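Local coordinates for protein ABC-type amino acid transport system, permease component (Caldanaerobacter subterraneus subsp. tengcongensis MB4, PDB 4YMU) that probably serves as the membrane-spanning permease of an ABC amino acid importer, with arginine bound in a pocket between its helices, at residues C[69-74]-C[160-165]; C[17-22]-C[193-198]; C[42-47]-C[106-111]; C[120-125]-C[130-135]; C[9-14]-C[179-184]. All blocks are in the same frame, centred on the assembly; numbering follows the deposited sequence.

Contact 1: residues C[69-74]-C[160-165]; sequences VQLLLI and SAIVSV
Leu71 and Val163 mark the closest backbone approach, their CA atoms 7.7 Å apart, where the short helix 67-75 of the permease fold faces a 3-10 turn, 161-163, that follows the long helix 129-160. No hydrogen bond spans the gap, and Leu71 carries the direct contacts between the two segments. Its side chain is directed toward the turn and presents a single methyl, CD1, to it. That methyl lies 3.7 Å from the carbonyl oxygen Ile162 O and 4.2 Å from Val163 CA, so the leucine packs against the main chain of the turn as much as against side chains. The one apolar side-chain pair is looser, Leu71 CD1 to Ile162 CG2 at 4.4 Å. The torsions of Leu71, chi1 -143° and chi2 -134°, are both far from staggered values, and the exact pose of its two methyls deserves caution.

All three touching residues are buried. Leu71 also packs on Ala94 of helix 87-112, while Ile162 meets Leu67, a residue of the arginine pocket; the side chain of Ile162 is about 7 Å from a bound arginine. The second subunit approaches too, its Tyr189 packing on Leu72 and its Leu68 on Ser164. Within the turn, Ser164 OG gives a weak hydrogen bond of 3.2 Å to Ala161 O.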
# COMPACT_ATOMS: atom_id res chain seq x y z
N VAL C 69 -8.98 19.14 -26.79
CA VAL C 69 -8.84 18.65 -28.15
C VAL C 69 -9.99 17.72 -28.55
O VAL C 69 -10.48 17.80 -29.67
CB VAL C 69 -7.45 18.02 -28.39
CG1 VAL C 69 -7.39 17.30 -29.72
CG2 VAL C 69 -6.36 19.08 -28.29
N GLN C 70 -10.48 16.92 -27.62
CA GLN C 70 -11.61 16.03 -27.89
C GLN C 70 -12.90 16.83 -28.08
O GLN C 70 -13.70 16.53 -28.98
CB GLN C 70 -11.77 15.01 -26.76
CG GLN C 70 -10.61 14.02 -26.64
CD GLN C 70 -10.50 13.34 -25.26
OE1 GLN C 70 -9.40 13.01 -24.82
NE2 GLN C 70 -11.63 13.14 -24.59
N LEU C 71 -13.09 17.82 -27.21
CA LEU C 71 -14.25 18.71 -27.30
C LEU C 71 -14.32 19.35 -28.68
O LEU C 71 -15.32 19.22 -29.39
CB LEU C 71 -14.15 19.83 -26.25
CG LEU C 71 -15.41 20.33 -25.53
CD1 LEU C 71 -15.46 21.85 -25.49
CD2 LEU C 71 -16.70 19.75 -26.09
N LEU C 72 -13.25 20.06 -29.04
CA LEU C 72 -13.18 20.77 -30.31
C LEU C 72 -13.28 19.81 -31.49
O LEU C 72 -13.97 20.10 -32.48
CB LEU C 72 -11.87 21.55 -30.39
CG LEU C 72 -11.62 22.50 -29.22
CD1 LEU C 72 -10.37 23.30 -29.45
CD2 LEU C 72 -12.81 23.40 -28.99
N LEU C 73 -12.64 18.65 -31.37
CA LEU C 73 -12.68 17.65 -32.43
C LEU C 73 -14.12 17.29 -32.71
O LEU C 73 -14.52 17.21 -33.86
CB LEU C 73 -11.89 16.39 -32.07
CG LEU C 73 -11.88 15.32 -33.16
CD1 LEU C 73 -11.07 15.80 -34.33
CD2 LEU C 73 -11.32 13.99 -32.65
N ILE C 74 -14.92 17.12 -31.66
CA ILE C 74 -16.32 16.84 -31.89
C ILE C 74 -17.05 18.08 -32.44
O ILE C 74 -17.81 17.99 -33.42
CB ILE C 74 -17.05 16.33 -30.65
CG1 ILE C 74 -16.45 15.00 -30.17
CG2 ILE C 74 -18.54 16.16 -30.97
CD1 ILE C 74 -17.17 14.42 -28.97
N SER C 160 -15.73 20.16 -16.52
CA SER C 160 -16.84 20.56 -17.37
C SER C 160 -16.83 22.06 -17.67
O SER C 160 -17.43 22.51 -18.65
CB SER C 160 -18.16 20.18 -16.71
OG SER C 160 -18.40 21.02 -15.60
N ALA C 161 -16.12 22.85 -16.86
CA ALA C 161 -15.99 24.28 -17.11
C ALA C 161 -15.47 24.57 -18.52
O ALA C 161 -15.56 25.69 -19.00
CB ALA C 161 -15.07 24.92 -16.09
N ILE C 162 -14.94 23.54 -19.17
CA ILE C 162 -14.32 23.72 -20.47
C ILE C 162 -15.34 23.82 -21.61
O ILE C 162 -14.99 24.20 -22.73
CB ILE C 162 -13.32 22.61 -20.75
CG1 ILE C 162 -12.19 23.15 -21.62
CG2 ILE C 162 -13.99 21.37 -21.36
CD1 ILE C 162 -11.33 22.06 -22.13
N VAL C 163 -16.61 23.50 -21.35
CA VAL C 163 -17.61 23.65 -22.38
C VAL C 163 -18.06 25.11 -22.46
O VAL C 163 -18.94 25.46 -23.25
CB VAL C 163 -18.84 22.76 -22.12
CG1 VAL C 163 -18.39 21.32 -21.93
CG2 VAL C 163 -19.62 23.26 -20.90
N SER C 164 -17.46 25.95 -21.63
CA SER C 164 -17.76 27.37 -21.68
C SER C 164 -17.17 27.92 -22.99
O SER C 164 -17.82 28.72 -23.67
CB SER C 164 -17.20 28.10 -20.47
OG SER C 164 -15.83 28.42 -20.65
N VAL C 165 -15.97 27.47 -23.35
CA VAL C 165 -15.28 27.99 -24.54
C VAL C 165 -16.02 27.66 -25.84
O VAL C 165 -15.72 28.22 -26.90
CB VAL C 165 -13.82 27.48 -24.64
CG1 VAL C 165 -13.08 27.64 -23.32
CG2 VAL C 165 -13.81 26.04 -25.11

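Contact 2: residues C[17-22]-C[193-198]; sequences SGLIMT and AAIYFV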
# COMPACT_ATOMS: atom_id res chain seq x y z
N SER C 17 -28.21 29.75 -12.34
CA SER C 17 -28.54 29.06 -13.59
C SER C 17 -27.32 28.38 -14.19
O SER C 17 -27.42 27.28 -14.76
CB SER C 17 -29.13 30.04 -14.59
OG SER C 17 -29.36 29.40 -15.83
N GLY C 18 -26.17 29.04 -14.09
CA GLY C 18 -24.92 28.49 -14.58
C GLY C 18 -24.57 27.25 -13.78
O GLY C 18 -24.24 26.20 -14.35
N LEU C 19 -24.67 27.37 -12.45
CA LEU C 19 -24.46 26.24 -11.54
C LEU C 19 -25.30 25.01 -11.89
O LEU C 19 -24.75 23.93 -12.09
CB LEU C 19 -24.79 26.67 -10.10
CG LEU C 19 -24.81 25.53 -9.07
CD1 LEU C 19 -23.52 24.74 -9.09
CD2 LEU C 19 -25.06 26.09 -7.67
N ILE C 20 -26.61 25.19 -11.97
CA ILE C 20 -27.52 24.11 -12.31
C ILE C 20 -27.11 23.44 -13.62
O ILE C 20 -27.25 22.23 -13.79
CB ILE C 20 -28.96 24.61 -12.40
CG1 ILE C 20 -29.45 25.04 -11.02
CG2 ILE C 20 -29.88 23.55 -13.00
CD1 ILE C 20 -30.95 25.27 -10.96
N MET C 21 -26.57 24.24 -14.53
CA MET C 21 -26.18 23.73 -15.84
C MET C 21 -24.87 22.94 -15.72
O MET C 21 -24.68 21.93 -16.39
CB MET C 21 -26.05 24.88 -16.84
CG MET C 21 -26.61 24.58 -18.22
SD MET C 21 -28.42 24.53 -18.29
CE MET C 21 -28.69 23.62 -19.81
N THR C 22 -23.96 23.41 -14.87
CA THR C 22 -22.73 22.65 -14.63
C THR C 22 -23.10 21.28 -14.06
O THR C 22 -22.59 20.26 -14.52
CB THR C 22 -21.76 23.38 -13.70
OG1 THR C 22 -21.15 24.48 -14.40
CG2 THR C 22 -20.66 22.42 -13.24
N ALA C 193 -15.47 31.03 -9.15
CA ALA C 193 -14.43 30.21 -8.53
C ALA C 193 -14.94 29.76 -7.16
O ALA C 193 -14.97 28.57 -6.89
CB ALA C 193 -13.14 30.99 -8.39
N ALA C 194 -15.38 30.71 -6.34
CA ALA C 194 -15.97 30.42 -5.04
C ALA C 194 -17.08 29.36 -5.13
O ALA C 194 -17.11 28.43 -4.33
CB ALA C 194 -16.50 31.69 -4.39
N ILE C 195 -17.98 29.49 -6.10
CA ILE C 195 -19.03 28.48 -6.24
C ILE C 195 -18.42 27.10 -6.54
O ILE C 195 -18.86 26.08 -5.98
CB ILE C 195 -20.07 28.84 -7.33
CG1 ILE C 195 -20.79 30.14 -7.00
CG2 ILE C 195 -21.10 27.75 -7.48
CD1 ILE C 195 -21.93 30.45 -7.97
N TYR C 196 -17.42 27.06 -7.41
CA TYR C 196 -16.75 25.80 -7.75
C TYR C 196 -16.12 25.20 -6.51
O TYR C 196 -16.22 24.00 -6.28
CB TYR C 196 -15.66 26.00 -8.83
CG TYR C 196 -16.17 25.92 -10.26
CD1 TYR C 196 -16.63 24.72 -10.78
CD2 TYR C 196 -16.19 27.04 -11.09
CE1 TYR C 196 -17.10 24.63 -12.08
CE2 TYR C 196 -16.66 26.97 -12.40
CZ TYR C 196 -17.12 25.77 -12.90
OH TYR C 196 -17.59 25.69 -14.20
N PHE C 197 -15.51 26.04 -5.69
CA PHE C 197 -14.84 25.62 -4.48
C PHE C 197 -15.83 25.01 -3.51
O PHE C 197 -15.61 23.90 -3.00
CB PHE C 197 -14.13 26.79 -3.82
CG PHE C 197 -13.34 26.39 -2.62
CD1 PHE C 197 -12.14 25.71 -2.76
CD2 PHE C 197 -13.80 26.68 -1.34
CE1 PHE C 197 -11.40 25.33 -1.65
CE2 PHE C 197 -13.06 26.30 -0.23
CZ PHE C 197 -11.86 25.63 -0.38
N VAL C 198 -16.90 25.74 -3.24
CA VAL C 198 -17.93 25.25 -2.32
C VAL C 198 -18.54 23.94 -2.80
O VAL C 198 -18.81 23.03 -2.00
CB VAL C 198 -18.98 26.34 -2.02
CG1 VAL C 198 -20.31 25.73 -1.65
CG2 VAL C 198 -18.46 27.26 -0.91
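Helix-to-helix packing between helices 12-44 and 186-214, both predicted to span the membrane, brings Leu19 against Ile195 and Thr22 against Tyr196. The CA atoms of Leu19 and Ile195 are 7.9 Å apart, a spacing filled by branched side chains and free of cross-segment hydrogen bonds. Leu19 reaches over with CD1, which meets Ile195 CG2 at 4.2 Å. The CG2 branch lies anti to the backbone N of Ile195 (chi1 -62°), and it is this branch, not the longer CG1 arm, that takes the leucine methyl; the two side chains cross obliquely.

The second pair is deeper. Tyr196 extends toward helix 12-44, and its OH stands 3.8 Å from Thr22 OG1. At this distance the pair is not a hydrogen bond; each oxygen has its partner elsewhere, Tyr196 OH bonding to Thr172 OG1, and Thr22 OG1 to the amide Leu171 N. Both anchors belong to the loop ahead of helix 174-182, which thereby ties the two helices together indirectly. The methyl Thr22 CG2 approaches the tyrosine ring obliquely.

The side chain of Tyr196 is about 8 Å from a bound arginine. Around this pair, Leu157 and Ser160 of helix 129-160 pack on Thr22, and Pro66 of the second subunit packs on Tyr196.

Contact 3: residues C[42-47]-C[106-111]; sequences LMKMSS and IIRAGI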
# COMPACT_ATOMS: atom_id res chain seq x y z
N LEU C 42 -15.05 -4.44 -19.86
CA LEU C 42 -15.44 -5.79 -20.26
C LEU C 42 -14.74 -6.22 -21.55
O LEU C 42 -14.33 -7.37 -21.70
CB LEU C 42 -16.96 -5.87 -20.44
CG LEU C 42 -17.78 -6.37 -19.25
CD1 LEU C 42 -16.97 -6.31 -17.98
CD2 LEU C 42 -19.08 -5.59 -19.07
N MET C 43 -14.62 -5.28 -22.48
CA MET C 43 -13.93 -5.52 -23.73
C MET C 43 -12.45 -5.82 -23.51
O MET C 43 -11.87 -6.66 -24.20
CB MET C 43 -14.05 -4.31 -24.64
CG MET C 43 -15.40 -4.17 -25.29
SD MET C 43 -15.33 -2.99 -26.65
CE MET C 43 -17.03 -2.45 -26.68
N LYS C 44 -11.85 -5.13 -22.56
CA LYS C 44 -10.42 -5.26 -22.31
C LYS C 44 -10.13 -6.59 -21.62
O LYS C 44 -9.00 -7.07 -21.60
CB LYS C 44 -9.93 -4.09 -21.44
CG LYS C 44 -8.44 -3.82 -21.50
CD LYS C 44 -8.08 -2.76 -20.47
CE LYS C 44 -6.59 -2.42 -20.46
NZ LYS C 44 -6.33 -1.19 -19.63
N MET C 45 -11.18 -7.21 -21.09
CA MET C 45 -11.07 -8.50 -20.42
C MET C 45 -11.31 -9.66 -21.39
O MET C 45 -11.09 -10.82 -21.04
CB MET C 45 -12.07 -8.58 -19.28
CG MET C 45 -11.87 -7.53 -18.22
SD MET C 45 -13.20 -7.51 -17.01
CE MET C 45 -12.82 -5.98 -16.16
N SER C 46 -11.77 -9.33 -22.60
CA SER C 46 -12.03 -10.36 -23.61
C SER C 46 -10.74 -11.06 -24.01
O SER C 46 -9.69 -10.41 -24.16
CB SER C 46 -12.71 -9.74 -24.83
OG SER C 46 -13.17 -10.73 -25.73
N SER C 47 -10.81 -12.38 -24.19
CA SER C 47 -9.66 -13.18 -24.60
C SER C 47 -9.38 -12.96 -26.08
O SER C 47 -8.26 -13.13 -26.56
CB SER C 47 -9.92 -14.66 -24.33
OG SER C 47 -9.98 -14.92 -22.94
N ILE C 106 -10.50 2.83 -13.79
CA ILE C 106 -10.92 2.72 -12.41
C ILE C 106 -11.44 1.31 -12.09
O ILE C 106 -11.10 0.72 -11.07
CB ILE C 106 -11.97 3.78 -12.06
CG1 ILE C 106 -11.29 5.06 -11.59
CG2 ILE C 106 -12.91 3.29 -10.97
CD1 ILE C 106 -12.22 6.26 -11.61
N ILE C 107 -12.25 0.77 -12.99
CA ILE C 107 -12.78 -0.57 -12.80
C ILE C 107 -11.67 -1.61 -12.77
O ILE C 107 -11.60 -2.44 -11.84
CB ILE C 107 -13.82 -0.93 -13.86
CG1 ILE C 107 -15.04 -0.01 -13.75
CG2 ILE C 107 -14.18 -2.42 -13.77
CD1 ILE C 107 -16.10 -0.27 -14.80
N ARG C 108 -10.80 -1.56 -13.79
CA ARG C 108 -9.69 -2.52 -13.83
C ARG C 108 -8.86 -2.52 -12.55
O ARG C 108 -8.42 -3.57 -12.08
CB ARG C 108 -8.79 -2.27 -15.04
CG ARG C 108 -7.85 -3.42 -15.32
CD ARG C 108 -6.59 -2.93 -16.00
NE ARG C 108 -6.01 -1.79 -15.29
CZ ARG C 108 -5.43 -1.85 -14.09
NH1 ARG C 108 -5.32 -3.01 -13.45
NH2 ARG C 108 -4.95 -0.74 -13.54
N ALA C 109 -8.68 -1.34 -11.98
CA ALA C 109 -7.83 -1.20 -10.81
C ALA C 109 -8.57 -1.58 -9.53
O ALA C 109 -7.94 -2.01 -8.56
CB ALA C 109 -7.30 0.20 -10.71
N GLY C 110 -9.89 -1.44 -9.53
CA GLY C 110 -10.67 -1.78 -8.37
C GLY C 110 -10.72 -3.29 -8.25
O GLY C 110 -10.83 -3.85 -7.16
N ILE C 111 -10.69 -3.95 -9.41
CA ILE C 111 -10.60 -5.40 -9.46
C ILE C 111 -9.19 -5.86 -9.09
O ILE C 111 -9.03 -6.76 -8.28
CB ILE C 111 -10.98 -5.93 -10.84
CG1 ILE C 111 -12.46 -5.66 -11.12
CG2 ILE C 111 -10.70 -7.42 -10.93
CD1 ILE C 111 -12.90 -6.08 -12.53
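Two separate pairings, Lys44 with Arg108 and Met45 with Ile111, join the end of helix 12-44 to helix 87-112 at the surface of the permease's helical bundle. The backbones keep well apart, with Lys44 CA 8.9 Å from Arg108 CA, and long side chains bridge the interval.

The charged pairing depends on a third residue. Lys44 is extended along its whole length, with CG anti to the backbone N (chi1 -159°), and its NZ comes within 4.0 Å of Arg108 CD and 4.4 Å of Arg108 NE. Arg108 starts out with a similar first torsion but turns at chi3 (49°), which folds its guanidinium away from a straight course. Glu105, earlier on helix 87-112, accounts for this gathering of cations: its OE1 forms a salt bridge with Arg108 NH2 and its OE2 another with Lys44 NZ, so each carboxylate oxygen takes one cation. The shared anion would be expected to offset the proximity of like charges. Arg108 NH1 is held separately by Gln112 OE1, which further fixes the guanidinium's rotation.

The apolar pairing involves neither charged group. Ile111 also packs on Ala141 of helix 129-160, linking the contact to a third helix. Met45 runs out extended from the chain, and Ile111 directs its CG1 arm to meet it; the methyls approach tip to tip, Met45 CE 3.6 Å from Ile111 CD1.

Contact 4: residues C[120-125]-C[130-135]; sequences EAARSL and AMAMRY
A tight alanine-to-alanine packing, Ala122 on Ala132, closes the bend between the short helix 117-124 and the start of helix 129-160; the centre of the contact is about 32 Å from the centre of the chain. Glu120, Ala121 and Ala122 open the EAA motif of binding-protein-dependent permeases, which marks the coupling helix of this family. Evidence for the close approach is direct: Ala122 CA and Ala132 CA are 5.3 Å apart, and both methyls are directed across, leaving Ala122 CB and Ala132 CB 3.5 Å from each other. Arg123 completes the apolar patch with its aliphatic part. Bent at chi2 (-62°) and again at chi3, it lays CD 4.1 Å from Ala132 CB, while its guanidinium goes on to hydrogen-bond Met127 O through NH1, in the loop joining the helices.

Glu120, Ala121 and Ser124 meet another protein of the assembly, as expected of a coupling helix docked on an ATP-binding subunit. Inside the helix, Glu120 O is gripped twice: Ser124 OG at 2.7 Å, tilted 32° from the carbonyl plane, and Ser124 N at 2.9 Å from the opposite face.

No hydrogen bond links the two segments, so their mutual fit rests on methyl and methylene groups. Arg123 NH1 turns instead to Met127 O, Ser124 OG to Glu120 O, and the Glu120 carboxylate to a basic side chain of the partner protein.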
# COMPACT_ATOMS: atom_id res chain seq x y z
N GLU C 120 -7.63 -17.00 -5.06
CA GLU C 120 -6.98 -18.28 -4.71
C GLU C 120 -7.86 -19.22 -3.88
O GLU C 120 -7.91 -20.42 -4.15
CB GLU C 120 -5.65 -18.06 -4.01
CG GLU C 120 -4.59 -17.49 -4.93
CD GLU C 120 -3.19 -17.74 -4.44
OE1 GLU C 120 -3.00 -18.00 -3.22
OE2 GLU C 120 -2.26 -17.69 -5.26
N ALA C 121 -8.57 -18.68 -2.89
CA ALA C 121 -9.43 -19.50 -2.04
C ALA C 121 -10.64 -19.95 -2.83
O ALA C 121 -11.02 -21.13 -2.80
CB ALA C 121 -9.86 -18.73 -0.78
N ALA C 122 -11.25 -19.01 -3.55
CA ALA C 122 -12.40 -19.33 -4.37
C ALA C 122 -12.10 -20.50 -5.31
O ALA C 122 -12.82 -21.50 -5.33
CB ALA C 122 -12.80 -18.11 -5.15
N ARG C 123 -11.01 -20.39 -6.06
CA ARG C 123 -10.62 -21.44 -6.98
C ARG C 123 -10.22 -22.73 -6.27
O ARG C 123 -10.47 -23.83 -6.77
CB ARG C 123 -9.47 -20.95 -7.86
CG ARG C 123 -9.84 -19.70 -8.64
CD ARG C 123 -11.01 -19.99 -9.62
NE ARG C 123 -10.53 -19.89 -10.99
CZ ARG C 123 -10.44 -20.92 -11.82
NH1 ARG C 123 -10.84 -22.12 -11.41
NH2 ARG C 123 -9.97 -20.76 -13.04
N SER C 124 -9.58 -22.59 -5.11
CA SER C 124 -9.13 -23.77 -4.40
C SER C 124 -10.31 -24.63 -3.92
O SER C 124 -10.18 -25.85 -3.75
CB SER C 124 -8.23 -23.38 -3.22
OG SER C 124 -6.98 -22.92 -3.71
N LEU C 125 -11.46 -23.99 -3.75
CA LEU C 125 -12.64 -24.67 -3.28
C LEU C 125 -13.42 -25.27 -4.45
O LEU C 125 -14.55 -25.75 -4.30
CB LEU C 125 -13.53 -23.69 -2.51
CG LEU C 125 -12.97 -23.21 -1.17
CD1 LEU C 125 -13.70 -21.96 -0.68
CD2 LEU C 125 -13.06 -24.35 -0.14
N ALA C 130 -15.45 -17.87 -13.36
CA ALA C 130 -16.75 -17.20 -13.39
C ALA C 130 -17.41 -17.14 -12.02
O ALA C 130 -17.87 -16.07 -11.58
CB ALA C 130 -17.68 -17.86 -14.40
N MET C 131 -17.48 -18.27 -11.34
CA MET C 131 -18.12 -18.32 -10.02
C MET C 131 -17.34 -17.49 -8.99
O MET C 131 -17.94 -16.81 -8.14
CB MET C 131 -18.22 -19.76 -9.55
CG MET C 131 -18.73 -20.71 -10.62
SD MET C 131 -18.52 -22.43 -10.11
CE MET C 131 -19.37 -22.32 -8.53
N ALA C 132 -16.01 -17.52 -9.09
CA ALA C 132 -15.14 -16.80 -8.17
C ALA C 132 -15.39 -15.33 -8.37
O ALA C 132 -15.41 -14.52 -7.43
CB ALA C 132 -13.67 -17.14 -8.44
N MET C 133 -15.59 -15.01 -9.64
CA MET C 133 -15.82 -13.65 -10.05
C MET C 133 -17.14 -13.14 -9.49
O MET C 133 -17.19 -12.11 -8.81
CB MET C 133 -15.79 -13.59 -11.56
CG MET C 133 -15.14 -12.37 -12.07
SD MET C 133 -13.41 -12.18 -11.67
CE MET C 133 -13.16 -10.54 -12.35
N ARG C 134 -18.21 -13.90 -9.72
CA ARG C 134 -19.53 -13.50 -9.27
C ARG C 134 -19.69 -13.42 -7.75
O ARG C 134 -20.20 -12.43 -7.22
CB ARG C 134 -20.59 -14.44 -9.83
CG ARG C 134 -21.95 -14.22 -9.19
CD ARG C 134 -23.08 -14.85 -9.98
NE ARG C 134 -24.36 -14.58 -9.34
CZ ARG C 134 -25.51 -15.11 -9.74
NH1 ARG C 134 -25.55 -15.93 -10.78
NH2 ARG C 134 -26.63 -14.81 -9.09
N TYR C 135 -19.25 -14.46 -7.04
CA TYR C 135 -19.56 -14.56 -5.62
C TYR C 135 -18.50 -13.96 -4.69
O TYR C 135 -18.79 -13.65 -3.54
CB TYR C 135 -19.85 -16.00 -5.25
CG TYR C 135 -20.95 -16.62 -6.07
CD1 TYR C 135 -22.28 -16.27 -5.87
CD2 TYR C 135 -20.66 -17.55 -7.07
CE1 TYR C 135 -23.29 -16.83 -6.63
CE2 TYR C 135 -21.66 -18.11 -7.84
CZ TYR C 135 -22.98 -17.75 -7.61
OH TYR C 135 -23.99 -18.30 -8.37

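Contact 5: residues C[9-14]-C[179-184]; sequences VKYTPL and QSVTYR
Tyr11 links the beta turn before helix 12-44 to the C-terminal end of helix 174-182 at the surface of the permease, reaching Thr182 and Val181 there. The backbones are distant, Tyr11 CA to Val181 CA being 10.3 Å, and the tyrosine side chain reaches across. Tyr11 and Thr182 come from opposite directions, and the threonine methyl lies oblique to the ring: CG2 is 3.1 Å from Tyr11 OH, a short approach, and 3.5 Å from Tyr11 CE2. Val181 crosses at the phenol end and sets CG1 3.6 Å from Tyr11 OH. Nothing hydrogen-bonds across, and the hydroxyl's neighbours in this contact are carbon atoms.

The torsion of Thr182 explains the choice of branch. With OG1 between the backbone N and the carbonyl carbon (chi1 63°), the methyl is left for the tyrosine, while OG1 serves its own chain. It bonds to Ile178 O one turn back and accepts Arg184 N, with an N-H...O angle of 152°, forming an ST turn at the helix end, where Tyr183 follows with positive phi.

Ile178 also packs on Tyr11, and Lys10 CG covers one face of the ring near its rim. Tyr11 is the third residue of the type I beta turn Val9 to Thr12. Val9 O accepts two donors from one residue: Thr12 N, and Thr12 OG1 at 2.8 Å, in the carbonyl plane on a lone pair.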
# COMPACT_ATOMS: atom_id res chain seq x y z
N VAL C 9 -24.68 41.22 -7.22
CA VAL C 9 -25.82 40.59 -6.54
C VAL C 9 -27.00 40.31 -7.48
O VAL C 9 -27.54 39.21 -7.50
CB VAL C 9 -26.33 41.42 -5.33
CG1 VAL C 9 -27.58 40.78 -4.72
CG2 VAL C 9 -25.23 41.56 -4.28
N LYS C 10 -27.36 41.32 -8.27
CA LYS C 10 -28.51 41.25 -9.17
C LYS C 10 -28.37 40.16 -10.23
O LYS C 10 -29.34 39.80 -10.89
CB LYS C 10 -28.74 42.61 -9.83
CG LYS C 10 -27.74 42.95 -10.94
CD LYS C 10 -28.05 44.30 -11.58
CE LYS C 10 -27.64 45.44 -10.66
NZ LYS C 10 -26.17 45.61 -10.59
N TYR C 11 -27.15 39.66 -10.40
CA TYR C 11 -26.88 38.63 -11.39
C TYR C 11 -26.97 37.21 -10.82
O TYR C 11 -26.74 36.22 -11.53
CB TYR C 11 -25.53 38.87 -12.06
CG TYR C 11 -25.52 40.18 -12.81
CD1 TYR C 11 -26.22 40.32 -14.00
CD2 TYR C 11 -24.81 41.27 -12.33
CE1 TYR C 11 -26.23 41.51 -14.69
CE2 TYR C 11 -24.81 42.46 -13.01
CZ TYR C 11 -25.52 42.57 -14.19
OH TYR C 11 -25.52 43.76 -14.87
N THR C 12 -27.32 37.13 -9.54
CA THR C 12 -27.52 35.85 -8.87
C THR C 12 -28.29 34.81 -9.71
O THR C 12 -27.85 33.66 -9.78
CB THR C 12 -28.18 36.03 -7.48
OG1 THR C 12 -27.23 36.63 -6.59
CG2 THR C 12 -28.66 34.69 -6.92
N PRO C 13 -29.40 35.20 -10.37
CA PRO C 13 -30.10 34.20 -11.18
C PRO C 13 -29.23 33.62 -12.29
O PRO C 13 -29.47 32.48 -12.71
CB PRO C 13 -31.26 34.98 -11.79
CG PRO C 13 -31.52 36.06 -10.83
CD PRO C 13 -30.17 36.46 -10.30
N LEU C 14 -28.26 34.39 -12.77
CA LEU C 14 -27.36 33.89 -13.79
C LEU C 14 -26.37 32.89 -13.20
O LEU C 14 -26.13 31.83 -13.78
CB LEU C 14 -26.65 35.04 -14.51
CG LEU C 14 -27.49 35.79 -15.55
CD1 LEU C 14 -26.65 36.85 -16.25
CD2 LEU C 14 -28.08 34.83 -16.57
N GLN C 179 -20.19 40.34 -17.83
CA GLN C 179 -19.27 41.43 -18.13
C GLN C 179 -19.81 42.23 -19.31
O GLN C 179 -19.61 43.46 -19.39
CB GLN C 179 -17.84 40.94 -18.41
CG GLN C 179 -17.53 40.70 -19.88
CD GLN C 179 -16.97 41.94 -20.62
OE1 GLN C 179 -16.44 42.87 -20.02
NE2 GLN C 179 -17.08 41.92 -21.93
N SER C 180 -20.55 41.56 -20.18
CA SER C 180 -21.05 42.24 -21.36
C SER C 180 -21.94 43.41 -20.94
O SER C 180 -22.07 44.38 -21.67
CB SER C 180 -21.82 41.27 -22.25
OG SER C 180 -23.07 40.94 -21.68
N VAL C 181 -22.46 43.35 -19.71
CA VAL C 181 -23.40 44.36 -19.24
C VAL C 181 -22.79 45.18 -18.12
O VAL C 181 -23.34 46.22 -17.73
CB VAL C 181 -24.69 43.67 -18.74
CG1 VAL C 181 -25.75 44.69 -18.35
CG2 VAL C 181 -25.22 42.73 -19.81
N THR C 182 -21.61 44.79 -17.65
CA THR C 182 -21.02 45.49 -16.51
C THR C 182 -19.60 45.93 -16.81
O THR C 182 -19.05 46.82 -16.14
CB THR C 182 -21.00 44.61 -15.21
OG1 THR C 182 -20.18 43.44 -15.40
CG2 THR C 182 -22.42 44.19 -14.83
N TYR C 183 -19.01 45.31 -17.83
CA TYR C 183 -17.60 45.49 -18.19
C TYR C 183 -16.67 44.95 -17.09
O TYR C 183 -15.46 45.18 -17.11
CB TYR C 183 -17.29 46.96 -18.54
CG TYR C 183 -18.24 47.53 -19.59
CD1 TYR C 183 -17.97 47.40 -20.94
CD2 TYR C 183 -19.42 48.16 -19.22
CE1 TYR C 183 -18.84 47.91 -21.90
CE2 TYR C 183 -20.29 48.66 -20.15
CZ TYR C 183 -20.00 48.54 -21.50
OH TYR C 183 -20.89 49.06 -22.44
N ARG C 184 -17.25 44.17 -16.17
CA ARG C 184 -16.50 43.59 -15.06
C ARG C 184 -16.32 42.09 -15.23
O ARG C 184 -17.29 41.34 -15.34
CB ARG C 184 -17.21 43.88 -13.73
CG ARG C 184 -17.25 45.34 -13.34
CD ARG C 184 -17.91 45.56 -11.99
NE ARG C 184 -17.78 46.94 -11.54
CZ ARG C 184 -16.66 47.48 -11.07
NH1 ARG C 184 -15.55 46.75 -10.99
NH2 ARG C 184 -16.63 48.75 -10.69

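From the N terminus, residues 9-14 and then 17-22 open contacts 5 and 2, which close in the same order at 179-184 and 193-198; the two therefore cross, and they enclose all the others. Inside them 42-47 opens contact 3 and 69-74 opens contact 1. Contact 3 closes at 106-111, before contact 1 does, so these also cross. Contact 4 is a short-range closure between the successive helices 117-124 and 129-160 within the loop of contact 1, in series after contact 3, and Ile111 CG2 touches Met133 CE to join them. Contact 1 ends at 160-165, where Ala161 CB packs on Tyr196 OH of contact 2. Helix 12-44 threads contacts 5, 2 and 3, linking opposite sides of the chain.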